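Local atomic coordinates of piwi domain-containing protein (Vanderwaltozyma polyspora, PDB entry 5THE), a protein that is the C-terminal lobe of a budding yeast Argonaute, with a Piwi domain, and probably binds RNA as part of guided target cleavage. Residues 360-365 against 381-386; 352-357 against 455-460. All coordinates share one frame; numbering follows the deposited sequence.

Running from the N terminus, the chain leaves strand 339-344 and enters helix 351-373, whose early turns (352-357) make contact 2 and whose next turns (360-365) make contact 1. Contact 1 closes first: a short connection after the helix brings the chain back as 381-386, at the start of strand 383-389. Contact 2 closes a much longer loop, for its partner 455-460 arrives 98 residues beyond the helix turn, on strand 452-459. Contact 1 is therefore nested inside contact 2. The two strands are antiparallel neighbours paired through their backbones, with Thr384 OG1 also probably hydrogen-bonded to Asp459 OD2 at 2.6 Å, and one helix of the Piwi domain packs on both.

Contact 1 (360-365 against 381-386); sequences KSIKES and PPVTCI
Lys363 and Val383 slide past one another in opposite directions, the aliphatic root of the lysine lying against one methyl of the valine: Lys363 CG is 3.9 Å from Val383 CG2. That methyl also receives Ile362, whose CG2 stands 4.3 Å from Val383 CG2, so a single branch of the valine meets two consecutive helix residues. With Val383 CG1 anti to the backbone N (chi1 177°), the other branch, CG2, is the one offered to the helix. This is the packing of a beta-alpha-beta unit within the RNase H-like Piwi domain: strand 339-344, helix 351-373 and strand 383-389 follow one another, and the helix lies back on the two parallel strands. Ile362 also touches Tyr341 of the first strand, while Pro381 reaches Val366 further along the helix. Beyond its CG, Lys363 bends at chi3 and chi4, both near 70°, and this double bend brings the ammonium group toward the loop before the strand. A water bridges the gap there, accepting from Lys363 NZ at 2.9 Å and donating to Pro381 O at 2.7 Å. The charge itself is matched by two carboxylates, Asp380 just before Pro381 and Glu460 just after strand 452-459. Glu460 OE2 also accepts from Val383 N, tying the lysine's salt bridge to the backbone of the very residue its stem packs on.

Contact 2 (352-357 against 455-460); sequences SQVVKI and WCLYDE
Val355 is the main bump on the helix side, and its two methyls fork, one toward Leu457 and one toward Tyr458. Its CG2 settles against the root of the leucine, 3.7 Å from Leu457 CB, and lies 3.5 Å from Leu457 O. The other branch turns to the tyrosine ring, Val355 CG1 coming within 3.5 Å of Tyr458 CD1 in an oblique approach, with CG and CE1 of the ring a little farther off. Holding CG1 anti to the backbone N (chi1 -177°) is what spreads the methyls over these two neighbours. From the strand side the bump is Leu457: it crosses Val354 at about a right angle and puts its CD1 3.8 Å from Val354 CG1 and 4.0 Å from Val354 CB. Val355 thus enters the notch between the leucine root and the Tyr458 ring, while Leu457 CD1 lies against the flank of Val354, with no hydrogen bond across. Cut back to an alanine, Val355 has neither methyl, and a gap would probably open between helix and strand, leaving Leu457 CB and the tyrosine ring without their packing partner. Alongside, Cys385 of the neighbouring strand touches Val354, Leu457 and Tyr458, while Phe351 and Val359 of the helix add contacts to Leu457 and Tyr458 respectively. The short helix and strand segments run at 24° to each other, their axes 8.4 Å apart at closest approach. Two consecutive strand residues can both meet the helix because Leu457 and Tyr458 together face Cys385, a classic beta bulge, here under a helix packed on the central sheet of the RNase H-like Piwi fold.

Contact 1 (360-365 against 381-386)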
ATOM      1  N   LYS A 360      -1.760 -22.395  -6.571  1.00 26.93           N
ATOM      2  CA  LYS A 360      -0.943 -23.608  -6.543  1.00 26.50           C
ATOM      3  C   LYS A 360       0.526 -23.287  -6.298  1.00 27.24           C
ATOM      4  O   LYS A 360       1.209 -23.995  -5.551  1.00 25.26           O
ATOM      5  CB  LYS A 360      -1.090 -24.381  -7.857  1.00 27.11           C
ATOM      6  CG  LYS A 360      -0.193 -25.628  -7.947  1.00 27.59           C
ATOM      7  CD  LYS A 360      -0.299 -26.311  -9.318  1.00 38.56           C
ATOM      8  CE  LYS A 360       0.864 -27.277  -9.528  1.00 48.78           C
ATOM      9  NZ  LYS A 360       0.620 -28.269 -10.602  1.00 53.43           N
ATOM     10  N   SER A 361       1.036 -22.227  -6.923  1.00 28.09           N
ATOM     11  CA  SER A 361       2.423 -21.854  -6.685  1.00 27.86           C
ATOM     12  C   SER A 361       2.652 -21.485  -5.225  1.00 25.28           C
ATOM     13  O   SER A 361       3.685 -21.836  -4.643  1.00 30.12           O
ATOM     14  CB  SER A 361       2.820 -20.700  -7.598  1.00 21.49           C
ATOM     15  OG  SER A 361       4.108 -20.230  -7.249  1.00 29.77           O
ATOM     16  N   ILE A 362       1.697 -20.785  -4.611  1.00 25.46           N
ATOM     17  CA  ILE A 362       1.831 -20.432  -3.201  1.00 25.21           C
ATOM     18  C   ILE A 362       1.871 -21.688  -2.340  1.00 26.57           C
ATOM     19  O   ILE A 362       2.739 -21.836  -1.474  1.00 30.26           O
ATOM     20  CB  ILE A 362       0.692 -19.485  -2.773  1.00 25.09           C
ATOM     21  CG1 ILE A 362       0.876 -18.119  -3.438  1.00 29.64           C
ATOM     22  CG2 ILE A 362       0.650 -19.345  -1.258  1.00 26.60           C
ATOM     23  CD1 ILE A 362      -0.289 -17.169  -3.225  1.00 29.96           C
ATOM     24  N   LYS A 363       0.928 -22.612  -2.561  1.00 22.82           N
ATOM     25  CA  LYS A 363       0.855 -23.776  -1.680  1.00 25.18           C
ATOM     26  C   LYS A 363       2.074 -24.674  -1.860  1.00 25.93           C
ATOM     27  O   LYS A 363       2.620 -25.200  -0.883  1.00 22.64           O
ATOM     28  CB  LYS A 363      -0.431 -24.551  -1.935  1.00 24.34           C
ATOM     29  CG  LYS A 363      -1.701 -23.827  -1.491  1.00 25.32           C
ATOM     30  CD  LYS A 363      -2.902 -24.731  -1.637  1.00 27.34           C
ATOM     31  CE  LYS A 363      -2.884 -25.853  -0.610  1.00 28.11           C
ATOM     32  NZ  LYS A 363      -3.126 -25.368   0.777  1.00 22.14           N
ATOM     33  N   GLU A 364       2.543 -24.821  -3.098  1.00 24.88           N
ATOM     34  CA  GLU A 364       3.682 -25.698  -3.343  1.00 27.61           C
ATOM     35  C   GLU A 364       4.978 -25.065  -2.865  1.00 27.86           C
ATOM     36  O   GLU A 364       5.849 -25.762  -2.324  1.00 33.58           O
ATOM     37  CB  GLU A 364       3.738 -26.062  -4.828  1.00 25.17           C
ATOM     38  CG  GLU A 364       2.520 -26.915  -5.195  1.00 34.69           C
ATOM     39  CD  GLU A 364       2.547 -27.491  -6.586  1.00 43.34           C
ATOM     40  OE1 GLU A 364       3.275 -26.954  -7.453  1.00 38.60           O
ATOM     41  OE2 GLU A 364       1.813 -28.487  -6.800  1.00 44.24           O
ATOM     42  N   SER A 365       5.114 -23.746  -3.017  1.00 24.27           N
ATOM     43  CA  SER A 365       6.319 -23.079  -2.523  1.00 27.58           C
ATOM     44  C   SER A 365       6.399 -23.130  -1.001  1.00 26.40           C
ATOM     45  O   SER A 365       7.464 -23.415  -0.444  1.00 28.03           O
ATOM     46  CB  SER A 365       6.378 -21.635  -3.014  1.00 31.35           C
ATOM     47  OG  SER A 365       6.439 -21.599  -4.433  1.00 41.17           O
ATOM     48  N   PRO A 381      -0.419 -24.527   5.035  1.00 26.26           N
ATOM     49  CA  PRO A 381      -1.443 -23.627   5.605  1.00 25.25           C
ATOM     50  C   PRO A 381      -2.572 -23.380   4.619  1.00 29.10           C
ATOM     51  O   PRO A 381      -2.334 -23.231   3.412  1.00 27.17           O
ATOM     52  CB  PRO A 381      -0.659 -22.334   5.891  1.00 26.60           C
ATOM     53  CG  PRO A 381       0.474 -22.350   4.878  1.00 27.53           C
ATOM     54  CD  PRO A 381       0.818 -23.811   4.657  1.00 27.24           C
ATOM     55  N   PRO A 382      -3.817 -23.305   5.091  1.00 26.04           N
ATOM     56  CA  PRO A 382      -4.938 -23.023   4.175  1.00 24.19           C
ATOM     57  C   PRO A 382      -4.891 -21.603   3.618  1.00 24.65           C
ATOM     58  O   PRO A 382      -4.579 -20.639   4.322  1.00 25.60           O
ATOM     59  CB  PRO A 382      -6.176 -23.235   5.055  1.00 26.53           C
ATOM     60  CG  PRO A 382      -5.683 -23.029   6.487  1.00 21.64           C
ATOM     61  CD  PRO A 382      -4.259 -23.508   6.483  1.00 25.53           C
ATOM     62  N   VAL A 383      -5.245 -21.478   2.347  1.00 24.76           N
ATOM     63  CA  VAL A 383      -5.146 -20.222   1.619  1.00 26.31           C
ATOM     64  C   VAL A 383      -6.543 -19.735   1.241  1.00 29.49           C
ATOM     65  O   VAL A 383      -7.408 -20.525   0.846  1.00 23.93           O
ATOM     66  CB  VAL A 383      -4.266 -20.402   0.368  1.00 26.36           C
ATOM     67  CG1 VAL A 383      -4.214 -19.119  -0.449  1.00 28.57           C
ATOM     68  CG2 VAL A 383      -2.853 -20.859   0.775  1.00 25.02           C
ATOM     69  N   THR A 384      -6.765 -18.432   1.366  1.00 25.11           N
ATOM     70  CA  THR A 384      -7.917 -17.782   0.751  1.00 21.40           C
ATOM     71  C   THR A 384      -7.371 -16.804  -0.276  1.00 25.12           C
ATOM     72  O   THR A 384      -6.451 -16.038   0.030  1.00 24.69           O
ATOM     73  CB  THR A 384      -8.788 -17.048   1.780  1.00 24.44           C
ATOM     74  OG1 THR A 384      -9.340 -17.981   2.719  1.00 23.80           O
ATOM     75  CG2 THR A 384      -9.942 -16.310   1.063  1.00 22.78           C
ATOM     76  N   CYS A 385      -7.921 -16.825  -1.484  1.00 21.56           N
ATOM     77  CA  CYS A 385      -7.535 -15.870  -2.516  1.00 19.81           C
ATOM     78  C   CYS A 385      -8.695 -14.929  -2.846  1.00 23.84           C
ATOM     79  O   CYS A 385      -9.821 -15.373  -3.107  1.00 25.60           O
ATOM     80  CB  CYS A 385      -7.058 -16.594  -3.779  1.00 22.28           C
ATOM     81  SG  CYS A 385      -6.779 -15.477  -5.165  1.00 28.34           S
ATOM     82  N   ILE A 386      -8.414 -13.627  -2.854  1.00 23.10           N
ATOM     83  CA  ILE A 386      -9.402 -12.629  -3.239  1.00 22.35           C
ATOM     84  C   ILE A 386      -8.822 -11.750  -4.333  1.00 20.63           C
ATOM     85  O   ILE A 386      -7.747 -11.163  -4.167  1.00 23.54           O
ATOM     86  CB  ILE A 386      -9.856 -11.763  -2.050  1.00 23.24           C
ATOM     87  CG1 ILE A 386     -10.500 -12.646  -0.982  1.00 25.42           C
ATOM     88  CG2 ILE A 386     -10.835 -10.678  -2.544  1.00 20.42           C
ATOM     89  CD1 ILE A 386     -10.999 -11.870   0.226  1.00 30.99           C
TER
HETATM   90  O   HOH W   1      -0.645 -24.174   1.595  1.00 28.01           O

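Contact 2 (352-357 against 455-460)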
ATOM      1  N   SER A 352      -9.242 -18.299 -13.580  1.00 31.68           N
ATOM      2  CA  SER A 352      -8.951 -19.724 -13.499  1.00 34.75           C
ATOM      3  C   SER A 352      -7.449 -19.968 -13.412  1.00 34.12           C
ATOM      4  O   SER A 352      -6.988 -20.851 -12.670  1.00 35.66           O
ATOM      5  CB  SER A 352      -9.556 -20.438 -14.708  1.00 38.18           C
ATOM      6  OG  SER A 352      -9.608 -21.834 -14.477  1.00 50.55           O
ATOM      7  N   GLN A 353      -6.672 -19.171 -14.145  1.00 28.51           N
ATOM      8  CA  GLN A 353      -5.221 -19.286 -14.118  1.00 32.80           C
ATOM      9  C   GLN A 353      -4.634 -18.756 -12.814  1.00 29.18           C
ATOM     10  O   GLN A 353      -3.634 -19.288 -12.325  1.00 30.27           O
ATOM     11  CB  GLN A 353      -4.627 -18.557 -15.325  1.00 32.22           C
ATOM     12  CG  GLN A 353      -4.858 -19.295 -16.627  1.00 38.93           C
ATOM     13  CD  GLN A 353      -4.381 -20.741 -16.541  1.00 50.48           C
ATOM     14  OE1 GLN A 353      -5.174 -21.657 -16.299  1.00 56.92           O
ATOM     15  NE2 GLN A 353      -3.081 -20.949 -16.717  1.00 51.11           N
ATOM     16  N   VAL A 354      -5.239 -17.716 -12.234  1.00 28.94           N
ATOM     17  CA  VAL A 354      -4.806 -17.263 -10.909  1.00 25.36           C
ATOM     18  C   VAL A 354      -4.878 -18.409  -9.907  1.00 26.42           C
ATOM     19  O   VAL A 354      -3.958 -18.626  -9.108  1.00 32.35           O
ATOM     20  CB  VAL A 354      -5.642 -16.057 -10.435  1.00 25.37           C
ATOM     21  CG1 VAL A 354      -5.374 -15.789  -8.953  1.00 21.46           C
ATOM     22  CG2 VAL A 354      -5.339 -14.807 -11.287  1.00 23.15           C
ATOM     23  N   VAL A 355      -5.965 -19.172  -9.932  1.00 20.01           N
ATOM     24  CA  VAL A 355      -6.057 -20.281  -8.985  1.00 25.83           C
ATOM     25  C   VAL A 355      -5.132 -21.418  -9.410  1.00 30.23           C
ATOM     26  O   VAL A 355      -4.305 -21.892  -8.623  1.00 27.67           O
ATOM     27  CB  VAL A 355      -7.513 -20.744  -8.831  1.00 28.58           C
ATOM     28  CG1 VAL A 355      -7.604 -21.839  -7.787  1.00 31.78           C
ATOM     29  CG2 VAL A 355      -8.394 -19.561  -8.413  1.00 27.67           C
ATOM     30  N   LYS A 356      -5.224 -21.841 -10.677  1.00 28.90           N
ATOM     31  CA  LYS A 356      -4.504 -23.040 -11.105  1.00 31.89           C
ATOM     32  C   LYS A 356      -2.997 -22.829 -11.088  1.00 32.91           C
ATOM     33  O   LYS A 356      -2.243 -23.795 -10.921  1.00 32.50           O
ATOM     34  CB  LYS A 356      -4.954 -23.468 -12.508  1.00 33.75           C
ATOM     35  CG  LYS A 356      -6.221 -24.302 -12.530  1.00 45.85           C
ATOM     36  CD  LYS A 356      -6.704 -24.550 -13.954  1.00 56.02           C
ATOM     37  CE  LYS A 356      -7.766 -25.654 -14.011  1.00 62.31           C
ATOM     38  NZ  LYS A 356      -9.013 -25.322 -13.263  1.00 65.10           N
ATOM     39  N   ILE A 357      -2.538 -21.591 -11.252  1.00 26.04           N
ATOM     40  CA  ILE A 357      -1.115 -21.290 -11.316  1.00 27.24           C
ATOM     41  C   ILE A 357      -0.633 -20.624 -10.042  1.00 29.96           C
ATOM     42  O   ILE A 357       0.298 -21.109  -9.394  1.00 29.38           O
ATOM     43  CB  ILE A 357      -0.773 -20.430 -12.552  1.00 26.11           C
ATOM     44  CG1 ILE A 357      -1.246 -21.111 -13.840  1.00 32.57           C
ATOM     45  CG2 ILE A 357       0.742 -20.140 -12.573  1.00 29.60           C
ATOM     46  CD1 ILE A 357      -0.653 -22.484 -14.024  1.00 36.13           C
ATOM     47  N   TRP A 455     -13.595 -10.611  -5.876  1.00 20.48           N
ATOM     48  CA  TRP A 455     -13.961 -12.002  -6.083  1.00 24.68           C
ATOM     49  C   TRP A 455     -13.168 -12.871  -5.122  1.00 25.40           C
ATOM     50  O   TRP A 455     -11.942 -12.782  -5.079  1.00 23.51           O
ATOM     51  CB  TRP A 455     -13.689 -12.439  -7.522  1.00 25.91           C
ATOM     52  CG  TRP A 455     -14.300 -11.548  -8.575  1.00 33.46           C
ATOM     53  CD1 TRP A 455     -13.946 -10.248  -8.883  1.00 40.55           C
ATOM     54  CD2 TRP A 455     -15.334 -11.902  -9.484  1.00 34.84           C
ATOM     55  NE1 TRP A 455     -14.715  -9.777  -9.923  1.00 37.87           N
ATOM     56  CE2 TRP A 455     -15.572 -10.775 -10.315  1.00 34.09           C
ATOM     57  CE3 TRP A 455     -16.085 -13.063  -9.686  1.00 32.08           C
ATOM     58  CZ2 TRP A 455     -16.536 -10.779 -11.318  1.00 47.07           C
ATOM     59  CZ3 TRP A 455     -17.046 -13.063 -10.691  1.00 46.31           C
ATOM     60  CH2 TRP A 455     -17.262 -11.927 -11.495  1.00 52.19           C
ATOM     61  N   CYS A 456     -13.855 -13.713  -4.359  1.00 24.14           N
ATOM     62  CA  CYS A 456     -13.164 -14.811  -3.701  1.00 24.31           C
ATOM     63  C   CYS A 456     -12.980 -15.916  -4.739  1.00 27.48           C
ATOM     64  O   CYS A 456     -13.956 -16.542  -5.166  1.00 27.31           O
ATOM     65  CB  CYS A 456     -13.936 -15.315  -2.489  1.00 23.76           C
ATOM     66  SG  CYS A 456     -13.059 -16.699  -1.676  1.00 27.52           S
ATOM     67  N   LEU A 457     -11.736 -16.138  -5.163  1.00 24.00           N
ATOM     68  CA  LEU A 457     -11.426 -17.136  -6.178  1.00 27.97           C
ATOM     69  C   LEU A 457     -11.079 -18.492  -5.579  1.00 29.90           C
ATOM     70  O   LEU A 457     -11.164 -19.512  -6.278  1.00 24.51           O
ATOM     71  CB  LEU A 457     -10.250 -16.661  -7.036  1.00 26.50           C
ATOM     72  CG  LEU A 457     -10.370 -15.320  -7.777  1.00 27.65           C
ATOM     73  CD1 LEU A 457      -9.143 -15.076  -8.658  1.00 25.18           C
ATOM     74  CD2 LEU A 457     -11.627 -15.290  -8.612  1.00 19.89           C
ATOM     75  N   TYR A 458     -10.690 -18.531  -4.308  1.00 24.19           N
ATOM     76  CA  TYR A 458     -10.243 -19.772  -3.691  1.00 23.99           C
ATOM     77  C   TYR A 458     -10.298 -19.591  -2.189  1.00 27.96           C
ATOM     78  O   TYR A 458      -9.920 -18.541  -1.681  1.00 29.27           O
ATOM     79  CB  TYR A 458      -8.820 -20.140  -4.108  1.00 22.60           C
ATOM     80  CG  TYR A 458      -8.504 -21.610  -3.947  1.00 27.07           C
ATOM     81  CD1 TYR A 458      -9.132 -22.552  -4.749  1.00 34.24           C
ATOM     82  CD2 TYR A 458      -7.559 -22.063  -3.013  1.00 30.53           C
ATOM     83  CE1 TYR A 458      -8.842 -23.911  -4.634  1.00 39.48           C
ATOM     84  CE2 TYR A 458      -7.258 -23.433  -2.890  1.00 30.36           C
ATOM     85  CZ  TYR A 458      -7.913 -24.346  -3.711  1.00 38.90           C
ATOM     86  OH  TYR A 458      -7.661 -25.701  -3.638  1.00 45.68           O
ATOM     87  N   ASP A 459     -10.763 -20.606  -1.476  1.00 27.67           N
ATOM     88  CA  ASP A 459     -10.921 -20.428  -0.042  1.00 21.32           C
ATOM     89  C   ASP A 459     -10.845 -21.798   0.625  1.00 27.05           C
ATOM     90  O   ASP A 459     -11.778 -22.595   0.513  1.00 29.09           O
ATOM     91  CB  ASP A 459     -12.235 -19.711   0.277  1.00 22.14           C
ATOM     92  CG  ASP A 459     -12.511 -19.647   1.728  1.00 31.15           C
ATOM     93  OD1 ASP A 459     -13.664 -19.878   2.128  1.00 34.66           O
ATOM     94  OD2 ASP A 459     -11.563 -19.371   2.473  1.00 30.72           O
ATOM     95  N   GLU A 460      -9.756 -22.043   1.349  1.00 31.27           N
ATOM     96  CA  GLU A 460      -9.667 -23.207   2.218  1.00 28.84           C
ATOM     97  C   GLU A 460      -9.945 -22.845   3.667  1.00 34.47           C
ATOM     98  O   GLU A 460      -9.624 -23.621   4.570  1.00 32.35           O
ATOM     99  CB  GLU A 460      -8.298 -23.878   2.089  1.00 22.26           C
ATOM    100  CG  GLU A 460      -7.713 -23.766   0.705  1.00 25.23           C
ATOM    101  CD  GLU A 460      -6.345 -24.408   0.606  1.00 32.72           C
ATOM    102  OE1 GLU A 460      -6.274 -25.632   0.378  1.00 33.61           O
ATOM    103  OE2 GLU A 460      -5.341 -23.704   0.807  1.00 35.68           O
TER